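PDB 4H1X: phosphate-binding protein PstS 2 from Streptococcus pneumoniae, which probably captures phosphate outside the cell membrane as the solute-binding lipoprotein of the PstSACB ABC transporter, which imports it. Local coordinates for residues Y149-S163 and E180-S193. Sequence-based numbering, arbitrary orientation. Where two conformers were deposited one is given.
Sequences YTSQHLSGKLSVVGS and ENPEVTIDITSNGS
Asn181, Asp187 and Val160 bury the most surface where 149-163 meets 180-193. The amide of Asn181 joins the loop before one strand to the turn before the other: ND2 donates in its amide plane to Tyr149 OH (2.9 Å), and OD1 accepts from Leu154 N at 3.2 Å. A buried asparagine suits this place because it donates and accepts at once; ND2 also reaches Tyr177 O, while Tyr149 OH bonds Asp120.

Beyond, strands 155-162 and 183-190 run parallel, 14° apart. Asp187 works through its backbone, its N bonded to Leu158 O and its O receiving Val160 N (2.8 Å). Its carboxylate lies on the face of Lys157, Thr185 and Thr189, exposed there, so that a charged group can stay hydrated.

On the face of Leu158, Val160, Ile186 and Ile188, beta-branched Val160 suits an extended chain. CG1 stands anti to the backbone N (chi1 -175°), which turns CG2 beside that N, where it lies alongside Ile186 CG2 at 4.1 Å. Strands 155-162 and 183-190 with helix 164-180 between them form a beta-alpha-beta unit: the helix makes the crossover and covers this apolar face through Met170 and Tyr177, helix 116-126 packs on Leu158 and Val184, and strand 207-210 continues the sheet beside 155-162.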
ATOM      1  N   TYR A 149      12.139 -18.467  13.391  1.00 23.85           N
ATOM      2  CA  TYR A 149      11.819 -19.428  12.328  1.00 21.68           C
ATOM      3  C   TYR A 149      13.015 -20.352  12.063  1.00 28.60           C
ATOM      4  O   TYR A 149      14.124 -19.865  11.834  1.00 29.67           O
ATOM      5  CB  TYR A 149      11.428 -18.719  11.001  1.00 18.53           C
ATOM      6  CG  TYR A 149      11.088 -19.695   9.889  1.00 15.66           C
ATOM      7  CD1 TYR A 149       9.812 -20.242   9.780  1.00 15.32           C
ATOM      8  CD2 TYR A 149      12.049 -20.093   8.963  1.00 16.85           C
ATOM      9  CE1 TYR A 149       9.503 -21.175   8.788  1.00 16.06           C
ATOM     10  CE2 TYR A 149      11.762 -21.038   7.980  1.00 17.25           C
ATOM     11  CZ  TYR A 149      10.485 -21.575   7.894  1.00 20.27           C
ATOM     12  OH  TYR A 149      10.202 -22.499   6.923  1.00 20.68           O
ATOM     13  N   THR A 150      12.767 -21.666  11.985  1.00 28.27           N
ATOM     14  CA  THR A 150      13.750 -22.685  11.588  1.00 28.86           C
ATOM     15  C   THR A 150      13.114 -23.495  10.447  1.00 30.33           C
ATOM     16  O   THR A 150      11.985 -23.985  10.593  1.00 26.32           O
ATOM     17  CB  THR A 150      14.216 -23.548  12.787  1.00 40.23           C
ATOM     18  OG1 THR A 150      14.933 -22.707  13.700  1.00 38.99           O
ATOM     19  CG2 THR A 150      15.113 -24.727  12.359  1.00 39.68           C
ATOM     20  N   SER A 151      13.826 -23.631   9.311  1.00 28.50           N
ATOM     21  CA  SER A 151      13.267 -24.369   8.164  1.00 29.05           C
ATOM     22  C   SER A 151      13.014 -25.855   8.459  1.00 35.36           C
ATOM     23  O   SER A 151      13.814 -26.504   9.139  1.00 35.47           O
ATOM     24  CB  SER A 151      14.169 -24.252   6.940  1.00 33.31           C
ATOM     25  OG  SER A 151      13.588 -24.940   5.842  1.00 37.88           O
ATOM     26  N   GLN A 152      11.892 -26.378   7.934  1.00 33.14           N
ATOM     27  CA  GLN A 152      11.499 -27.795   8.052  1.00 33.63           C
ATOM     28  C   GLN A 152      11.866 -28.501   6.741  1.00 39.22           C
ATOM     29  O   GLN A 152      11.672 -29.717   6.609  1.00 37.77           O
ATOM     30  CB  GLN A 152       9.982 -27.956   8.362  1.00 34.30           C
ATOM     31  CG  GLN A 152       9.405 -26.918   9.341  1.00 42.11           C
ATOM     32  CD  GLN A 152       8.084 -27.300   9.976  1.00 63.51           C
ATOM     33  OE1 GLN A 152       7.168 -27.825   9.332  1.00 54.96           O
ATOM     34  NE2 GLN A 152       7.930 -26.980  11.257  1.00 62.28           N
ATOM     35  N   HIS A 153      12.405 -27.704   5.768  1.00 36.49           N
ATOM     36  CA  HIS A 153      12.796 -28.089   4.407  1.00 36.69           C
ATOM     37  C   HIS A 153      11.615 -28.818   3.786  1.00 39.47           C
ATOM     38  O   HIS A 153      11.702 -29.996   3.410  1.00 38.40           O
ATOM     39  CB  HIS A 153      14.098 -28.906   4.398  1.00 38.76           C
ATOM     40  CG  HIS A 153      15.245 -28.157   4.994  1.00 42.89           C
ATOM     41  ND1 HIS A 153      15.958 -27.222   4.257  1.00 44.89           N
ATOM     42  CD2 HIS A 153      15.734 -28.187   6.257  1.00 45.18           C
ATOM     43  CE1 HIS A 153      16.868 -26.732   5.085  1.00 44.95           C
ATOM     44  NE2 HIS A 153      16.775 -27.288   6.300  1.00 45.46           N
ATOM     45  N   LEU A 154      10.462 -28.113   3.771  1.00 34.89           N
ATOM     46  CA  LEU A 154       9.203 -28.669   3.296  1.00 34.67           C
ATOM     47  C   LEU A 154       9.155 -28.757   1.804  1.00 35.81           C
ATOM     48  O   LEU A 154      10.043 -28.272   1.098  1.00 34.75           O
ATOM     49  CB  LEU A 154       7.993 -27.876   3.800  1.00 35.30           C
ATOM     50  CG  LEU A 154       7.689 -27.928   5.301  1.00 41.79           C
ATOM     51  CD1 LEU A 154       6.487 -27.070   5.628  1.00 42.12           C
ATOM     52  CD2 LEU A 154       7.446 -29.356   5.789  1.00 45.23           C
ATOM     53  N   SER A 155       8.124 -29.440   1.326  1.00 31.18           N
ATOM     54  CA  SER A 155       7.901 -29.610  -0.084  1.00 29.74           C
ATOM     55  C   SER A 155       6.442 -29.405  -0.334  1.00 29.98           C
ATOM     56  O   SER A 155       5.610 -29.721   0.516  1.00 30.59           O
ATOM     57  CB  SER A 155       8.355 -30.989  -0.551  1.00 33.59           C
ATOM     58  OG  SER A 155       8.370 -31.035  -1.967  1.00 43.59           O
ATOM     59  N   GLY A 156       6.135 -28.904  -1.506  1.00 22.35           N
ATOM     60  CA  GLY A 156       4.760 -28.673  -1.884  1.00 20.79           C
ATOM     61  C   GLY A 156       4.622 -27.355  -2.598  1.00 21.16           C
ATOM     62  O   GLY A 156       5.614 -26.669  -2.843  1.00 18.86           O
ATOM     63  N   LYS A 157       3.379 -27.016  -2.927  1.00 16.52           N
ATOM     64  CA  LYS A 157       3.065 -25.791  -3.655  0.50 15.47           C
ATOM     65  C   LYS A 157       2.096 -24.932  -2.862  1.00 17.23           C
ATOM     66  O   LYS A 157       1.177 -25.448  -2.220  1.00 14.88           O
ATOM     67  CB  LYS A 157       2.481 -26.116  -5.047  0.50 18.84           C
ATOM     68  CG  LYS A 157       2.189 -24.885  -5.928  0.50 28.50           C
ATOM     69  CD  LYS A 157       1.176 -25.174  -7.032  0.50 34.28           C
ATOM     70  CE  LYS A 157       0.075 -24.134  -7.102  0.50 32.99           C
ATOM     71  NZ  LYS A 157      -1.093 -24.494  -6.243  0.50 24.77           N
ATOM     72  N   LEU A 158       2.287 -23.611  -2.952  1.00 13.63           N
ATOM     73  CA  LEU A 158       1.424 -22.630  -2.341  1.00 12.67           C
ATOM     74  C   LEU A 158       0.909 -21.705  -3.401  1.00 16.03           C
ATOM     75  O   LEU A 158       1.666 -21.312  -4.311  1.00 14.98           O
ATOM     76  CB  LEU A 158       2.145 -21.800  -1.276  1.00 13.82           C
ATOM     77  CG  LEU A 158       2.274 -22.439   0.080  1.00 21.10           C
ATOM     78  CD1 LEU A 158       3.124 -21.569   0.977  1.00 21.49           C
ATOM     79  CD2 LEU A 158       0.899 -22.671   0.705  1.00 24.38           C
ATOM     80  N   SER A 159      -0.373 -21.361  -3.297  1.00 12.30           N
ATOM     81  CA  SER A 159      -0.989 -20.392  -4.204  1.00 12.47           C
ATOM     82  C   SER A 159      -1.392 -19.185  -3.381  1.00 12.18           C
ATOM     83  O   SER A 159      -2.173 -19.314  -2.422  1.00 11.85           O
ATOM     84  CB  SER A 159      -2.187 -20.997  -4.928  1.00 18.38           C
ATOM     85  OG  SER A 159      -2.797 -20.001  -5.736  1.00 28.68           O
ATOM     86  N   VAL A 160      -0.838 -18.024  -3.725  1.00  8.75           N
ATOM     87  CA  VAL A 160      -1.104 -16.762  -3.015  1.00  8.36           C
ATOM     88  C   VAL A 160      -1.759 -15.823  -4.032  1.00 13.97           C
ATOM     89  O   VAL A 160      -1.201 -15.603  -5.107  1.00 14.96           O
ATOM     90  CB  VAL A 160       0.163 -16.161  -2.342  1.00 12.18           C
ATOM     91  CG1 VAL A 160      -0.220 -14.926  -1.534  1.00 12.20           C
ATOM     92  CG2 VAL A 160       0.857 -17.189  -1.430  1.00 12.89           C
ATOM     93  N   VAL A 161      -2.983 -15.352  -3.751  1.00 10.96           N
ATOM     94  CA  VAL A 161      -3.746 -14.599  -4.739  1.00  9.32           C
ATOM     95  C   VAL A 161      -4.309 -13.306  -4.200  1.00 11.88           C
ATOM     96  O   VAL A 161      -4.822 -13.308  -3.082  1.00 11.55           O
ATOM     97  CB  VAL A 161      -4.932 -15.498  -5.226  1.00 12.68           C
ATOM     98  CG1 VAL A 161      -5.859 -14.747  -6.187  1.00 13.41           C
ATOM     99  CG2 VAL A 161      -4.429 -16.819  -5.850  1.00 12.97           C
ATOM    100  N   GLY A 162      -4.329 -12.250  -5.028  1.00  9.99           N
ATOM    101  CA  GLY A 162      -5.013 -11.037  -4.600  1.00  9.82           C
ATOM    102  C   GLY A 162      -4.488  -9.716  -5.090  1.00 13.02           C
ATOM    103  O   GLY A 162      -3.984  -9.606  -6.213  1.00 12.02           O
ATOM    104  N   SER A 163      -4.501  -8.742  -4.185  1.00 10.51           N
ATOM    105  CA  SER A 163      -4.149  -7.345  -4.470  1.00 11.17           C
ATOM    106  C   SER A 163      -2.808  -7.184  -5.171  1.00 13.31           C
ATOM    107  O   SER A 163      -1.793  -7.708  -4.706  1.00 12.66           O
ATOM    108  CB  SER A 163      -4.129  -6.535  -3.180  1.00 15.34           C
ATOM    109  OG  SER A 163      -3.703  -5.214  -3.451  1.00 17.17           O
ATOM    110  N   GLU A 180      15.199 -20.867   2.237  1.00 21.37           N
ATOM    111  CA  GLU A 180      15.173 -21.784   3.377  0.50 21.32           C
ATOM    112  C   GLU A 180      14.479 -23.101   3.031  1.00 22.69           C
ATOM    113  O   GLU A 180      14.752 -24.112   3.665  1.00 21.29           O
ATOM    114  CB  GLU A 180      14.453 -21.131   4.581  0.50 22.81           C
ATOM    115  CG  GLU A 180      15.177 -19.931   5.185  0.50 33.67           C
ATOM    116  CD  GLU A 180      16.403 -20.190   6.044  0.50 59.92           C
ATOM    117  OE1 GLU A 180      16.681 -21.366   6.377  0.50 54.35           O
ATOM    118  OE2 GLU A 180      17.072 -19.200   6.415  0.50 60.32           O
ATOM    119  N   ASN A 181      13.556 -23.080   2.056  1.00 17.24           N
ATOM    120  CA  ASN A 181      12.761 -24.236   1.633  1.00 16.17           C
ATOM    121  C   ASN A 181      12.844 -24.407   0.110  1.00 19.67           C
ATOM    122  O   ASN A 181      11.876 -24.102  -0.601  1.00 17.97           O
ATOM    123  CB  ASN A 181      11.312 -24.015   2.088  1.00 16.58           C
ATOM    124  CG  ASN A 181      11.163 -23.965   3.589  1.00 26.35           C
ATOM    125  OD1 ASN A 181      11.154 -24.993   4.263  1.00 18.91           O
ATOM    126  ND2 ASN A 181      11.081 -22.771   4.141  1.00 16.99           N
ATOM    127  N   PRO A 182      14.001 -24.896  -0.416  1.00 20.29           N
ATOM    128  CA  PRO A 182      14.175 -24.972  -1.880  1.00 20.81           C
ATOM    129  C   PRO A 182      13.188 -25.864  -2.643  1.00 24.64           C
ATOM    130  O   PRO A 182      13.052 -25.656  -3.857  1.00 27.65           O
ATOM    131  CB  PRO A 182      15.612 -25.502  -2.049  1.00 23.35           C
ATOM    132  CG  PRO A 182      15.974 -26.091  -0.737  1.00 28.24           C
ATOM    133  CD  PRO A 182      15.256 -25.251   0.277  1.00 23.10           C
ATOM    134  N   GLU A 183      12.514 -26.822  -1.985  1.00 19.12           N
ATOM    135  CA  GLU A 183      11.561 -27.704  -2.688  1.00 18.69           C
ATOM    136  C   GLU A 183      10.098 -27.236  -2.557  1.00 22.31           C
ATOM    137  O   GLU A 183       9.166 -28.015  -2.798  1.00 24.63           O
ATOM    138  CB  GLU A 183      11.731 -29.152  -2.225  1.00 20.60           C
ATOM    139  CG  GLU A 183      13.075 -29.675  -2.716  1.00 30.13           C
ATOM    140  CD  GLU A 183      13.398 -31.136  -2.481  1.00 52.16           C
ATOM    141  OE1 GLU A 183      13.237 -31.614  -1.334  1.00 34.69           O
ATOM    142  OE2 GLU A 183      13.895 -31.782  -3.432  1.00 44.65           O
ATOM    143  N   VAL A 184       9.905 -25.969  -2.169  1.00 17.12           N
ATOM    144  CA  VAL A 184       8.584 -25.341  -2.072  1.00 15.96           C
ATOM    145  C   VAL A 184       8.405 -24.413  -3.247  1.00 21.21           C
ATOM    146  O   VAL A 184       9.284 -23.588  -3.494  1.00 20.81           O
ATOM    147  CB  VAL A 184       8.349 -24.583  -0.739  1.00 18.20           C
ATOM    148  CG1 VAL A 184       7.083 -23.703  -0.812  1.00 17.87           C
ATOM    149  CG2 VAL A 184       8.236 -25.557   0.416  1.00 17.43           C
ATOM    150  N   THR A 185       7.274 -24.524  -3.961  1.00 15.71           N
ATOM    151  CA  THR A 185       7.011 -23.589  -5.050  1.00 15.54           C
ATOM    152  C   THR A 185       5.896 -22.641  -4.598  1.00 18.80           C
ATOM    153  O   THR A 185       4.936 -23.073  -3.968  1.00 16.98           O
ATOM    154  CB  THR A 185       6.702 -24.291  -6.374  1.00 26.48           C
ATOM    155  OG1 THR A 185       5.605 -25.168  -6.204  1.00 34.63           O
ATOM    156  CG2 THR A 185       7.882 -25.068  -6.912  1.00 26.87           C
ATOM    157  N   ILE A 186       6.048 -21.357  -4.872  1.00 16.11           N
ATOM    158  CA  ILE A 186       5.022 -20.385  -4.470  1.00 15.26           C
ATOM    159  C   ILE A 186       4.589 -19.628  -5.722  1.00 18.75           C
ATOM    160  O   ILE A 186       5.415 -18.957  -6.327  1.00 19.86           O
ATOM    161  CB  ILE A 186       5.492 -19.425  -3.324  1.00 17.91           C
ATOM    162  CG1 ILE A 186       5.847 -20.208  -2.008  1.00 18.10           C
ATOM    163  CG2 ILE A 186       4.398 -18.372  -3.056  1.00 19.07           C
ATOM    164  CD1 ILE A 186       6.546 -19.366  -0.874  1.00 23.87           C
ATOM    165  N   ASP A 187       3.313 -19.750  -6.109  1.00 12.86           N
ATOM    166  CA  ASP A 187       2.710 -19.025  -7.224  1.00 12.54           C
ATOM    167  C   ASP A 187       1.986 -17.807  -6.655  1.00 15.80           C
ATOM    168  O   ASP A 187       1.207 -17.939  -5.692  1.00 15.61           O
ATOM    169  CB  ASP A 187       1.694 -19.896  -7.979  1.00 15.18           C
ATOM    170  CG  ASP A 187       2.211 -21.034  -8.847  1.00 28.69           C
ATOM    171  OD1 ASP A 187       3.437 -21.259  -8.869  1.00 28.57           O
ATOM    172  OD2 ASP A 187       1.385 -21.694  -9.503  1.00 39.78           O
ATOM    173  N   ILE A 188       2.241 -16.637  -7.214  1.00 11.01           N
ATOM    174  CA  ILE A 188       1.579 -15.446  -6.720  1.00 10.42           C
ATOM    175  C   ILE A 188       0.745 -14.887  -7.859  1.00 15.01           C
ATOM    176  O   ILE A 188       1.308 -14.498  -8.888  1.00 15.13           O
ATOM    177  CB  ILE A 188       2.609 -14.423  -6.184  1.00 12.85           C
ATOM    178  CG1 ILE A 188       3.425 -15.029  -5.008  1.00 11.98           C
ATOM    179  CG2 ILE A 188       1.890 -13.116  -5.799  1.00 14.43           C
ATOM    180  CD1 ILE A 188       4.726 -14.344  -4.663  1.00 18.67           C
ATOM    181  N   THR A 189      -0.571 -14.812  -7.662  1.00 10.73           N
ATOM    182  CA  THR A 189      -1.471 -14.301  -8.680  1.00 10.10           C
ATOM    183  C   THR A 189      -1.959 -12.931  -8.286  1.00 14.21           C
ATOM    184  O   THR A 189      -2.566 -12.776  -7.217  1.00 14.91           O
ATOM    185  CB  THR A 189      -2.636 -15.271  -8.896  1.00 16.52           C
ATOM    186  OG1 THR A 189      -2.122 -16.529  -9.324  1.00 17.28           O
ATOM    187  CG2 THR A 189      -3.647 -14.744  -9.915  1.00 14.10           C
ATOM    188  N   SER A 190      -1.696 -11.941  -9.146  1.00 11.51           N
ATOM    189  CA  SER A 190      -2.152 -10.576  -8.944  1.00 11.17           C
ATOM    190  C   SER A 190      -3.451 -10.369  -9.701  1.00 16.28           C
ATOM    191  O   SER A 190      -3.494 -10.585 -10.913  1.00 14.51           O
ATOM    192  CB  SER A 190      -1.114  -9.582  -9.461  1.00 16.58           C
ATOM    193  OG  SER A 190       0.122  -9.744  -8.800  1.00 24.72           O
ATOM    194  N   ASN A 191      -4.505  -9.971  -8.998  1.00 13.54           N
ATOM    195  CA  ASN A 191      -5.776  -9.649  -9.653  1.00 14.37           C
ATOM    196  C   ASN A 191      -6.433  -8.484  -8.886  1.00 19.47           C
ATOM    197  O   ASN A 191      -6.476  -7.361  -9.398  1.00 20.44           O
ATOM    198  CB  ASN A 191      -6.677 -10.882  -9.842  1.00 15.76           C
ATOM    199  CG  ASN A 191      -6.720 -11.882  -8.705  1.00 21.53           C
ATOM    200  OD1 ASN A 191      -6.517 -11.548  -7.531  1.00 18.83           O
ATOM    201  ND2 ASN A 191      -7.027 -13.123  -9.032  1.00 18.84           N
ATOM    202  N   GLY A 192      -6.827  -8.728  -7.645  1.00 14.51           N
ATOM    203  CA  GLY A 192      -7.444  -7.710  -6.796  1.00 13.78           C
ATOM    204  C   GLY A 192      -7.836  -8.297  -5.471  1.00 14.21           C
ATOM    205  O   GLY A 192      -7.898  -9.524  -5.341  1.00 11.46           O
ATOM    206  N   SER A 193      -8.072  -7.431  -4.476  1.00 11.62           N
ATOM    207  CA  SER A 193      -8.404  -7.878  -3.119  1.00 10.96           C
ATOM    208  C   SER A 193      -9.661  -8.785  -3.103  1.00 13.20           C
ATOM    209  O   SER A 193      -9.627  -9.861  -2.486  1.00 12.94           O
ATOM    210  CB  SER A 193      -8.598  -6.673  -2.192  1.00 12.22           C
ATOM    211  OG  SER A 193      -7.395  -5.929  -2.026  1.00 14.05           O
TER
HETATM  212  O   HOH W   1      16.352 -22.392   8.845  1.00 37.62           O
HETATM  213  O   HOH W   2       9.923 -25.387   6.350  1.00 34.73           O
HETATM  214  O   HOH W   3      12.572 -27.536   0.914  1.00 23.14           O
HETATM  215  O   HOH W   4       7.393 -28.253  -5.023  1.00 44.57           O
HETATM  216  O   HOH W   5      -1.495 -18.461  -7.539  1.00 24.92           O